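Local coordinates for protein Two-component sensor histidine kinase (Nostoc sp., PDB 6OZB) that probably senses light through a bilin held in its GAF domain, here phycoerythrobilin, as part of a cyanobacterial phytochrome of the histidine kinase type, at residues R102-V107 with S150-P155; S17-I22 with M184-D189; G48-M53 with E72-S77. The protein carries 1 engineered substitution. One frame throughout, in Å; residues are numbered along the deposited sequence.

Interaction 1. Residues R102-V107 with S150-P155; sequences RSIVDV and SSVVAP. With PEB (phycoerythrobilin), chain F.
Ser-103 and Val-153 form one antiparallel hydrogen-bonded pair, and Val-105 and Ser-151 form the next, in a ladder whose strands run 174° apart. Ser-103 N to Val-153 O and Val-153 N to Ser-103 O are both 3.0 Å, and Val-105 N to Ser-151 O is 2.9 Å, while Ser-151 N to Val-105 O is longer at 3.3 Å. CA-H...O contacts fill in between them, among them Val-152 CA to Ser-103 O.

Apolar packing marks the face of Ile-104 and Val-152, where CG1 of each meets the other at 4.3 Å; both also rest on Leu-181 of helix 178-201. At the strand end, CG of Arg-102 lies against CB of Ala-154, and its guanidinium is hydrogen-bonded to Ser-115 O and Gln-185 OE1.

On the face of Ser-103, Val-105, Ser-151 and Val-153, one propionate of phycoerythrobilin packs against carbon: O1C is 3.3 Å from Ser-103 CB and 3.4 Å from Val-153 CB, and CG2 of Val-105, anti to the carbonyl carbon, lies against O2C.

The polar links on this face run through a water, which donates to PEB O2C at 2.6 Å and to Ser-103 O, and accepts from Ser-151 OG. Ser-103 OG itself bonds to Gln-114. This is the central antiparallel sheet of a GAF domain, with helix 178-201 against one face and the bilin pocket on the other.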
loop_
_atom_site.group_PDB
_atom_site.type_symbol
_atom_site.label_atom_id
_atom_site.label_comp_id
_atom_site.label_asym_id
_atom_site.label_seq_id
_atom_site.Cartn_x
_atom_site.Cartn_y
_atom_site.Cartn_z
ATOM N N ARG C 102 -6.609 -7.953 -11.379
ATOM C CA ARG C 102 -5.969 -9.136 -10.812
ATOM C C ARG C 102 -5.754 -8.810 -9.346
ATOM O O ARG C 102 -5.373 -7.691 -9.026
ATOM C CB ARG C 102 -4.660 -9.460 -11.520
ATOM C CG ARG C 102 -4.824 -9.813 -13.028
ATOM C CD ARG C 102 -4.931 -8.593 -13.915
ATOM N NE ARG C 102 -3.796 -7.690 -13.774
ATOM C CZ ARG C 102 -2.642 -7.812 -14.424
ATOM N NH1 ARG C 102 -2.422 -8.831 -15.255
ATOM N NH2 ARG C 102 -1.688 -6.937 -14.204
ATOM N N SER C 103 -6.015 -9.768 -8.459
ATOM C CA SER C 103 -6.001 -9.501 -7.021
ATOM C C SER C 103 -5.147 -10.490 -6.259
ATOM O O SER C 103 -5.261 -11.685 -6.481
ATOM C CB SER C 103 -7.409 -9.567 -6.455
ATOM O OG SER C 103 -8.275 -8.604 -7.017
ATOM N N ILE C 104 -4.312 -9.966 -5.357
ATOM C CA ILE C 104 -3.472 -10.745 -4.459
ATOM C C ILE C 104 -3.892 -10.470 -3.017
ATOM O O ILE C 104 -3.724 -9.358 -2.561
ATOM C CB ILE C 104 -1.986 -10.361 -4.605
ATOM C CG1 ILE C 104 -1.479 -10.571 -6.037
ATOM C CG2 ILE C 104 -1.135 -11.094 -3.582
ATOM C CD1 ILE C 104 -0.245 -9.724 -6.378
ATOM N N VAL C 105 -4.402 -11.476 -2.301
ATOM C CA VAL C 105 -4.753 -11.312 -0.892
ATOM C C VAL C 105 -3.657 -11.913 -0.046
ATOM O O VAL C 105 -3.277 -13.057 -0.237
ATOM C CB VAL C 105 -6.121 -11.966 -0.539
ATOM C CG1 VAL C 105 -6.452 -11.760 0.912
ATOM C CG2 VAL C 105 -7.215 -11.369 -1.405
ATOM N N ASP C 106 -3.167 -11.118 0.905
ATOM C CA ASP C 106 -2.144 -11.528 1.835
ATOM C C ASP C 106 -2.772 -11.520 3.224
ATOM O O ASP C 106 -2.939 -10.470 3.861
ATOM C CB ASP C 106 -0.950 -10.598 1.730
ATOM C CG ASP C 106 0.228 -11.078 2.546
ATOM O OD1 ASP C 106 1.038 -11.867 2.008
ATOM O OD2 ASP C 106 0.353 -10.637 3.711
ATOM N N VAL C 107 -3.162 -12.696 3.677
ATOM C CA VAL C 107 -3.899 -12.794 4.931
ATOM C C VAL C 107 -3.100 -12.278 6.116
ATOM O O VAL C 107 -3.652 -11.579 6.988
ATOM C CB VAL C 107 -4.344 -14.256 5.161
ATOM C CG1 VAL C 107 -4.937 -14.438 6.521
ATOM C CG2 VAL C 107 -5.375 -14.660 4.091
ATOM N N SER C 150 -2.784 -17.294 1.216
ATOM C CA SER C 150 -2.490 -16.535 0.012
ATOM C C SER C 150 -3.470 -16.889 -1.072
ATOM O O SER C 150 -3.595 -18.075 -1.409
ATOM C CB SER C 150 -1.072 -16.860 -0.493
ATOM O OG SER C 150 -0.840 -16.377 -1.809
ATOM N N SER C 151 -4.092 -15.874 -1.668
ATOM C CA SER C 151 -4.999 -16.084 -2.792
ATOM C C SER C 151 -4.599 -15.161 -3.935
ATOM O O SER C 151 -4.272 -13.996 -3.703
ATOM C CB SER C 151 -6.430 -15.813 -2.372
ATOM O OG SER C 151 -7.310 -15.905 -3.467
ATOM N N VAL C 152 -4.615 -15.675 -5.163
ATOM C CA VAL C 152 -4.357 -14.850 -6.348
ATOM C C VAL C 152 -5.420 -15.183 -7.371
ATOM O O VAL C 152 -5.633 -16.369 -7.673
ATOM C CB VAL C 152 -2.964 -15.091 -6.960
ATOM C CG1 VAL C 152 -2.722 -14.139 -8.146
ATOM C CG2 VAL C 152 -1.872 -14.891 -5.941
ATOM N N VAL C 153 -6.097 -14.152 -7.877
ATOM C CA VAL C 153 -7.206 -14.334 -8.824
ATOM C C VAL C 153 -7.024 -13.467 -10.059
ATOM O O VAL C 153 -6.723 -12.295 -9.957
ATOM C CB VAL C 153 -8.534 -13.988 -8.155
ATOM C CG1 VAL C 153 -9.689 -14.033 -9.135
ATOM C CG2 VAL C 153 -8.792 -14.964 -6.997
ATOM N N ALA C 154 -7.202 -14.071 -11.232
ATOM C CA ALA C 154 -7.265 -13.326 -12.482
ATOM C C ALA C 154 -8.523 -13.731 -13.252
ATOM O O ALA C 154 -8.805 -14.932 -13.379
ATOM C CB ALA C 154 -6.039 -13.589 -13.326
ATOM N N PRO C 155 -9.270 -12.754 -13.762
ATOM C CA PRO C 155 -10.510 -13.047 -14.480
ATOM C C PRO C 155 -10.256 -13.601 -15.858
ATOM O O PRO C 155 -9.261 -13.257 -16.490
ATOM C CB PRO C 155 -11.204 -11.689 -14.564
ATOM C CG PRO C 155 -10.108 -10.714 -14.531
ATOM C CD PRO C 155 -9.051 -11.298 -13.642
HETATM C CHC PEB F . -14.731 -15.492 -3.877
HETATM N NC PEB F . -14.582 -13.113 -3.031
HETATM C C1C PEB F . -14.016 -11.922 -3.368
HETATM C C2C PEB F . -13.282 -12.066 -4.519
HETATM C C3C PEB F . -13.393 -13.378 -4.925
HETATM C C4C PEB F . -14.218 -14.027 -3.979
HETATM C CMC PEB F . -12.720 -13.878 -6.190
HETATM C CAC PEB F . -12.494 -10.886 -5.179
HETATM C CBC PEB F . -11.222 -10.582 -4.406
HETATM C CGC PEB F . -10.177 -11.600 -4.781
HETATM O O1C PEB F . -9.849 -11.706 -5.997
HETATM O O2C PEB F . -9.628 -12.327 -3.900
HETATM N ND PEB F . -12.598 -16.599 -4.240
HETATM C C1D PEB F . -14.017 -16.399 -4.752
HETATM C C2D PEB F . -14.595 -17.731 -4.641
HETATM C C3D PEB F . -13.698 -18.633 -4.110
HETATM C C4D PEB F . -12.442 -18.030 -3.856
HETATM C CMD PEB F . -16.081 -18.033 -4.973
HETATM C CAD PEB F . -14.063 -20.083 -3.745
HETATM C CBD PEB F . -13.179 -21.082 -4.052
HETATM O OD PEB F . -11.422 -18.543 -3.420
HETATM N NA PEB F . -17.754 -12.932 0.884
HETATM C C1A PEB F . -18.523 -13.982 1.456
HETATM C C2A PEB F . -19.642 -13.393 2.274
HETATM C C3A PEB F . -19.538 -11.881 2.156
HETATM C C4A PEB F . -18.309 -11.647 1.255
HETATM C CMA PEB F . -21.042 -13.938 1.848
HETATM C CBA PEB F . -20.493 -11.259 4.461
HETATM O OA PEB F . -18.299 -15.167 1.274
HETATM C CHA PEB F . -17.826 -10.400 0.988
HETATM C CAA PEB F . -19.356 -11.065 3.440
HETATM N NB PEB F . -16.032 -11.050 -0.933
HETATM C C1B PEB F . -16.659 -10.144 0.038
HETATM C C2B PEB F . -16.034 -8.843 0.000
HETATM C C3B PEB F . -14.997 -8.910 -0.985
HETATM C C4B PEB F . -14.970 -10.283 -1.603
HETATM C CHB PEB F . -14.080 -10.602 -2.598
HETATM C CMB PEB F . -16.424 -7.672 0.844
HETATM C CAB PEB F . -14.060 -7.784 -1.370
HETATM C CBB PEB F . -12.756 -7.957 -0.623
HETATM C CGB PEB F . -11.947 -6.697 -0.938
HETATM O O1B PEB F . -11.580 -6.510 -2.137
HETATM O O2B PEB F . -11.692 -5.867 -0.032
HETATM O O HOH W 1 -7.257 -13.193 -4.446
HETATM O O HOH W 2 -0.783 -13.698 -1.079
#

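Interaction 2. Residues S17-I22 with M184-D189; sequences SVLRRI and MQMIVD
Leu-19 and Met-186 cross at about a right angle and meet closely at their ends, with CD1 of the leucine 3.7 Å from the methionine CE. The same CD1 also reaches Met-186 CB, so one methyl lies against both the root and the end of the methionine chain. Met-186 bends at its last torsion, chi3 -29°, which carries CE round to the leucine. The other branch of Leu-19 goes to the backbone: CD2 lies 3.7 Å from Met-186 O and 3.9 Å from Ile-187 CA.

One side-chain atom of Ile-187, CG1, meets two neighbours. It stands anti to the carbonyl carbon, chi1 -69°, and touches Leu-19 CD2 at 4.0 Å and Val-18 CG1 at 4.1 Å, the valine approaching at a slant. Ile-22, one turn on from Val-18, brings CD1 close to the backbone of Ile-187. No hydrogen bond joins the helices here.

The two segments run nearly parallel, 7° apart with axes 9.9 Å from each other. Helix 32-47 adjoins both, through Thr-39 beside Ile-22 and Val-43 and Leu-46 beside Ile-187, while Met-184 and Val-188 pack on strands 150-158 and 161-170, placing helix 178-201 between helix 12-27 and the sheet.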
loop_
_atom_site.group_PDB
_atom_site.type_symbol
_atom_site.label_atom_id
_atom_site.label_comp_id
_atom_site.label_asym_id
_atom_site.label_seq_id
_atom_site.Cartn_x
_atom_site.Cartn_y
_atom_site.Cartn_z
ATOM N N SER C 17 5.869 -22.467 -22.179
ATOM C CA SER C 17 5.558 -23.855 -22.460
ATOM C C SER C 17 4.103 -24.174 -22.071
ATOM O O SER C 17 3.441 -24.941 -22.758
ATOM C CB SER C 17 6.522 -24.762 -21.705
ATOM O OG SER C 17 6.092 -26.103 -21.768
ATOM N N VAL C 18 3.598 -23.576 -21.002
ATOM C CA VAL C 18 2.190 -23.738 -20.645
ATOM C C VAL C 18 1.268 -23.222 -21.750
ATOM O O VAL C 18 0.255 -23.843 -22.079
ATOM C CB VAL C 18 1.857 -23.013 -19.323
ATOM C CG1 VAL C 18 0.355 -22.973 -19.089
ATOM C CG2 VAL C 18 2.543 -23.708 -18.159
ATOM N N LEU C 19 1.611 -22.077 -22.315
ATOM C CA LEU C 19 0.790 -21.505 -23.377
ATOM C C LEU C 19 0.797 -22.397 -24.605
ATOM O O LEU C 19 -0.235 -22.584 -25.235
ATOM C CB LEU C 19 1.322 -20.133 -23.770
ATOM C CG LEU C 19 1.180 -18.977 -22.761
ATOM C CD1 LEU C 19 1.130 -17.689 -23.540
ATOM C CD2 LEU C 19 0.028 -19.072 -21.818
ATOM N N ARG C 20 1.974 -22.932 -24.946
ATOM C CA ARG C 20 2.116 -23.812 -26.097
ATOM C C ARG C 20 1.313 -25.068 -25.898
ATOM O O ARG C 20 0.733 -25.579 -26.836
ATOM C CB ARG C 20 3.580 -24.160 -26.354
ATOM C CG ARG C 20 4.409 -23.014 -26.962
ATOM C CD ARG C 20 5.719 -23.497 -27.503
ATOM N NE ARG C 20 6.583 -24.064 -26.472
ATOM C CZ ARG C 20 7.501 -23.408 -25.764
ATOM N NH1 ARG C 20 7.714 -22.119 -25.953
ATOM N NH2 ARG C 20 8.228 -24.062 -24.864
ATOM N N ARG C 21 1.270 -25.567 -24.665
ATOM C CA ARG C 21 0.559 -26.805 -24.415
ATOM C C ARG C 21 -0.962 -26.574 -24.534
ATOM O O ARG C 21 -1.685 -27.440 -24.998
ATOM C CB ARG C 21 0.951 -27.356 -23.055
ATOM C CG ARG C 21 2.368 -27.943 -23.025
ATOM C CD ARG C 21 2.728 -28.382 -21.584
ATOM N NE ARG C 21 4.109 -28.854 -21.480
ATOM C CZ ARG C 21 4.525 -30.050 -21.906
ATOM N NH1 ARG C 21 3.674 -30.895 -22.473
ATOM N NH2 ARG C 21 5.801 -30.401 -21.776
ATOM N N ILE C 22 -1.458 -25.403 -24.147
ATOM C CA ILE C 22 -2.873 -25.098 -24.361
ATOM C C ILE C 22 -3.173 -25.028 -25.844
ATOM O O ILE C 22 -4.153 -25.584 -26.306
ATOM C CB ILE C 22 -3.315 -23.751 -23.699
ATOM C CG1 ILE C 22 -3.158 -23.814 -22.191
ATOM C CG2 ILE C 22 -4.767 -23.443 -24.030
ATOM C CD1 ILE C 22 -3.281 -22.433 -21.521
ATOM N N MET C 184 -0.013 -15.378 -15.100
ATOM C CA MET C 184 -1.431 -15.685 -14.969
ATOM C C MET C 184 -2.237 -14.984 -16.055
ATOM O O MET C 184 -3.197 -15.544 -16.594
ATOM C CB MET C 184 -1.918 -15.307 -13.562
ATOM C CG MET C 184 -1.407 -16.278 -12.550
ATOM S SD MET C 184 -1.972 -15.864 -10.921
ATOM C CE MET C 184 -3.638 -16.510 -10.952
ATOM N N GLN C 185 -1.826 -13.777 -16.407
ATOM C CA GLN C 185 -2.574 -12.978 -17.390
ATOM C C GLN C 185 -2.473 -13.609 -18.772
ATOM O O GLN C 185 -3.451 -13.668 -19.518
ATOM C CB GLN C 185 -2.078 -11.542 -17.436
ATOM C CG GLN C 185 -2.946 -10.630 -18.368
ATOM C CD GLN C 185 -4.368 -10.511 -17.874
ATOM O OE1 GLN C 185 -4.601 -10.143 -16.732
ATOM N NE2 GLN C 185 -5.327 -10.865 -18.717
ATOM N N MET C 186 -1.291 -14.087 -19.121
ATOM C CA MET C 186 -1.105 -14.743 -20.412
ATOM C C MET C 186 -1.903 -16.051 -20.455
ATOM O O MET C 186 -2.459 -16.413 -21.482
ATOM C CB MET C 186 0.375 -14.983 -20.699
ATOM C CG MET C 186 1.204 -13.730 -20.768
ATOM S SD MET C 186 2.799 -14.058 -21.527
ATOM C CE MET C 186 3.093 -15.777 -21.087
ATOM N N ILE C 187 -1.933 -16.764 -19.342
ATOM C CA ILE C 187 -2.701 -17.997 -19.263
ATOM C C ILE C 187 -4.203 -17.750 -19.421
ATOM O O ILE C 187 -4.878 -18.469 -20.172
ATOM C CB ILE C 187 -2.441 -18.737 -17.935
ATOM C CG1 ILE C 187 -1.001 -19.273 -17.962
ATOM C CG2 ILE C 187 -3.427 -19.856 -17.726
ATOM C CD1 ILE C 187 -0.410 -19.562 -16.557
ATOM N N VAL C 188 -4.755 -16.747 -18.737
ATOM C CA VAL C 188 -6.180 -16.485 -18.948
ATOM C C VAL C 188 -6.442 -15.930 -20.348
ATOM O O VAL C 188 -7.494 -16.222 -20.911
ATOM C CB VAL C 188 -6.801 -15.550 -17.856
ATOM C CG1 VAL C 188 -6.619 -16.193 -16.473
ATOM C CG2 VAL C 188 -6.243 -14.155 -17.863
ATOM N N ASP C 189 -5.503 -15.183 -20.944
ATOM C CA ASP C 189 -5.657 -14.722 -22.335
ATOM C C ASP C 189 -5.694 -15.913 -23.301
ATOM O O ASP C 189 -6.478 -15.936 -24.251
ATOM C CB ASP C 189 -4.525 -13.796 -22.745
ATOM C CG ASP C 189 -4.615 -12.411 -22.088
ATOM O OD1 ASP C 189 -5.664 -12.090 -21.477
ATOM O OD2 ASP C 189 -3.616 -11.660 -22.170
#

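Interaction 3. Residues G48-M53 with E72-S77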
loop_
_atom_site.group_PDB
_atom_site.type_symbol
_atom_site.label_atom_id
_atom_site.label_comp_id
_atom_site.label_asym_id
_atom_site.label_seq_id
_atom_site.Cartn_x
_atom_site.Cartn_y
_atom_site.Cartn_z
ATOM N N GLY C 48 3.319 -23.394 -8.470
ATOM C CA GLY C 48 3.832 -24.107 -7.315
ATOM C C GLY C 48 2.971 -24.033 -6.063
ATOM O O GLY C 48 3.399 -24.408 -4.969
ATOM N N THR C 49 1.747 -23.577 -6.226
ATOM C CA THR C 49 0.850 -23.372 -5.103
ATOM C C THR C 49 0.038 -24.628 -4.800
ATOM O O THR C 49 -0.040 -25.545 -5.633
ATOM C CB THR C 49 -0.082 -22.231 -5.412
ATOM O OG1 THR C 49 -0.641 -22.469 -6.701
ATOM C CG2 THR C 49 0.679 -20.917 -5.409
ATOM N N ASP C 50 -0.605 -24.656 -3.635
ATOM C CA ASP C 50 -1.260 -25.875 -3.168
ATOM C C ASP C 50 -2.518 -26.236 -3.937
ATOM O O ASP C 50 -2.844 -27.400 -4.014
ATOM C CB ASP C 50 -1.636 -25.768 -1.697
ATOM C CG ASP C 50 -0.435 -25.715 -0.757
ATOM O OD1 ASP C 50 0.610 -26.358 -1.028
ATOM O OD2 ASP C 50 -0.571 -25.023 0.292
ATOM N N ARG C 51 -3.241 -25.237 -4.457
ATOM C CA ARG C 51 -4.534 -25.483 -5.115
ATOM C C ARG C 51 -4.775 -24.411 -6.162
ATOM O O ARG C 51 -4.761 -23.224 -5.844
ATOM C CB ARG C 51 -5.675 -25.511 -4.077
ATOM C CG ARG C 51 -7.108 -25.690 -4.646
ATOM C CD ARG C 51 -8.147 -26.000 -3.555
ATOM N NE ARG C 51 -8.375 -24.860 -2.663
ATOM C CZ ARG C 51 -8.966 -24.927 -1.476
ATOM N NH1 ARG C 51 -9.404 -26.082 -0.989
ATOM N NH2 ARG C 51 -9.096 -23.822 -0.753
ATOM N N VAL C 52 -4.949 -24.841 -7.417
ATOM C CA VAL C 52 -5.311 -23.948 -8.518
ATOM C C VAL C 52 -6.636 -24.442 -9.061
ATOM O O VAL C 52 -6.830 -25.641 -9.216
ATOM C CB VAL C 52 -4.247 -23.918 -9.612
ATOM C CG1 VAL C 52 -4.707 -23.142 -10.837
ATOM C CG2 VAL C 52 -2.979 -23.296 -9.050
ATOM N N MET C 53 -7.552 -23.511 -9.305
ATOM C CA MET C 53 -8.903 -23.837 -9.776
ATOM C C MET C 53 -9.313 -22.926 -10.907
ATOM O O MET C 53 -8.851 -21.790 -10.988
ATOM C CB MET C 53 -9.901 -23.704 -8.645
ATOM C CG MET C 53 -9.571 -24.558 -7.452
ATOM S SD MET C 53 -10.659 -24.172 -6.083
ATOM C CE MET C 53 -10.119 -22.525 -5.726
ATOM N N GLU C 72 -0.494 -32.879 -3.511
ATOM C CA GLU C 72 -0.388 -33.820 -2.387
ATOM C C GLU C 72 -1.543 -33.706 -1.394
ATOM O O GLU C 72 -1.329 -33.766 -0.182
ATOM C CB GLU C 72 0.957 -33.621 -1.672
ATOM C CG GLU C 72 2.107 -34.051 -2.578
ATOM C CD GLU C 72 3.458 -33.785 -1.976
ATOM O OE1 GLU C 72 3.540 -33.008 -1.001
ATOM O OE2 GLU C 72 4.440 -34.353 -2.490
ATOM N N ASN C 73 -2.757 -33.546 -1.921
ATOM C CA ASN C 73 -3.953 -33.458 -1.076
ATOM C C ASN C 73 -3.801 -32.433 0.020
ATOM O O ASN C 73 -4.328 -32.610 1.113
ATOM C CB ASN C 73 -4.304 -34.820 -0.455
ATOM C CG ASN C 73 -4.629 -35.853 -1.499
ATOM O OD1 ASN C 73 -5.491 -35.629 -2.356
ATOM N ND2 ASN C 73 -3.947 -36.977 -1.451
ATOM N N ARG C 74 -3.081 -31.351 -0.234
ATOM C CA ARG C 74 -2.745 -30.482 0.883
ATOM C C ARG C 74 -3.954 -29.720 1.377
ATOM O O ARG C 74 -4.068 -29.465 2.577
ATOM C CB ARG C 74 -1.677 -29.454 0.486
ATOM C CG ARG C 74 -1.406 -28.392 1.560
ATOM C CD ARG C 74 -0.736 -28.977 2.824
ATOM N NE ARG C 74 -0.543 -27.976 3.887
ATOM C CZ ARG C 74 -1.484 -27.563 4.734
ATOM N NH1 ARG C 74 -2.714 -28.058 4.670
ATOM N NH2 ARG C 74 -1.194 -26.652 5.650
ATOM N N LEU C 75 -4.885 -29.439 0.471
ATOM C CA LEU C 75 -6.151 -28.803 0.833
ATOM C C LEU C 75 -7.275 -29.630 0.247
ATOM O O LEU C 75 -7.048 -30.381 -0.694
ATOM C CB LEU C 75 -6.205 -27.376 0.307
ATOM C CG LEU C 75 -5.318 -26.369 1.049
ATOM C CD1 LEU C 75 -5.370 -25.011 0.322
ATOM C CD2 LEU C 75 -5.717 -26.202 2.498
ATOM N N PRO C 76 -8.478 -29.544 0.822
ATOM C CA PRO C 76 -9.582 -30.341 0.290
ATOM C C PRO C 76 -9.980 -29.929 -1.104
ATOM O O PRO C 76 -9.746 -28.812 -1.546
ATOM C CB PRO C 76 -10.737 -30.058 1.266
ATOM C CG PRO C 76 -10.111 -29.495 2.458
ATOM C CD PRO C 76 -8.875 -28.793 2.027
ATOM N N SER C 77 -10.640 -30.852 -1.777
ATOM C CA SER C 77 -11.087 -30.622 -3.139
ATOM C C SER C 77 -12.389 -29.837 -3.171
ATOM O O SER C 77 -13.341 -30.141 -2.424
ATOM C CB SER C 77 -11.275 -31.944 -3.861
ATOM O OG SER C 77 -11.873 -31.704 -5.123
#
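Arg-51 reaches across to Leu-75 and Pro-76 with its guanidinium and meets each differently, one over a face and the other at the edge. Its chain leaves the backbone extended, CG anti to the backbone N (chi1 177°), and bends at chi3, 68°, bringing NH1 to within 2.8 Å of Pro-76 O. The oxygen lies almost in the guanidinium plane, although the N-H...O angle of 143° makes the bond less than straight.

Leu-75 crosses the arginine at about a right angle and covers one face of the guanidinium: CD1 sits 4.0 Å from CZ, over the centre of the group, and CB lies 3.7 Å from NH1. Outside the two segments NH2 bonds to His-169 and NE is also hydrogen-bonded, which leaves all three nitrogens engaged. Replacing Arg-51 by an alanine would remove the guanidinium, and Pro-76 O and His-169 would probably lose this donor while Leu-75 CD1 lost the flat group beneath it.

Asp-50 and Arg-74 meet through carbon rather than charge. Arg-74 CG, anti to the backbone N, passes 3.7 Å from Asp-50 CG, and NE of Arg-74 remains 4.7 Å from OD2 of Asp-50. The carboxylate instead bonds through OD2 to Ser-171. Asp-50 CB also approaches Leu-75 CD1, which thus lies between the two neighbouring residues. Asp-50 and Arg-51 both face His-169 in a classic beta bulge at the start of strand 51-57.

Loop 72-77 is thus held to this strand end by one charged hydrogen bond and by contacts to the arginine and aspartate side chains, while the opposite charges of Asp-50 and Arg-74 probably add a modest attraction at longer range.

In the fold
Interactions 1 and 3 both involve the antiparallel sheet, but at different depths. Interaction 1 pairs two inner strands, with every touching residue buried and backbone bonds dominant; interaction 3 ties a partly exposed loop to the beginning of a strand through an arginine side chain. Interaction 2 differs from both, being purely apolar between helices, its touching residues buried or partly exposed and none fully exposed. Helix 178-201 is shared, bearing interaction 2 on one side and the sheet of interaction 1 on the other. Interaction 3 touches neither of the others, and its centre is about 15 Å from that of interaction 1. Segments of both carry residues of the bilin pocket, though Met-53 takes no part in interaction 3 itself.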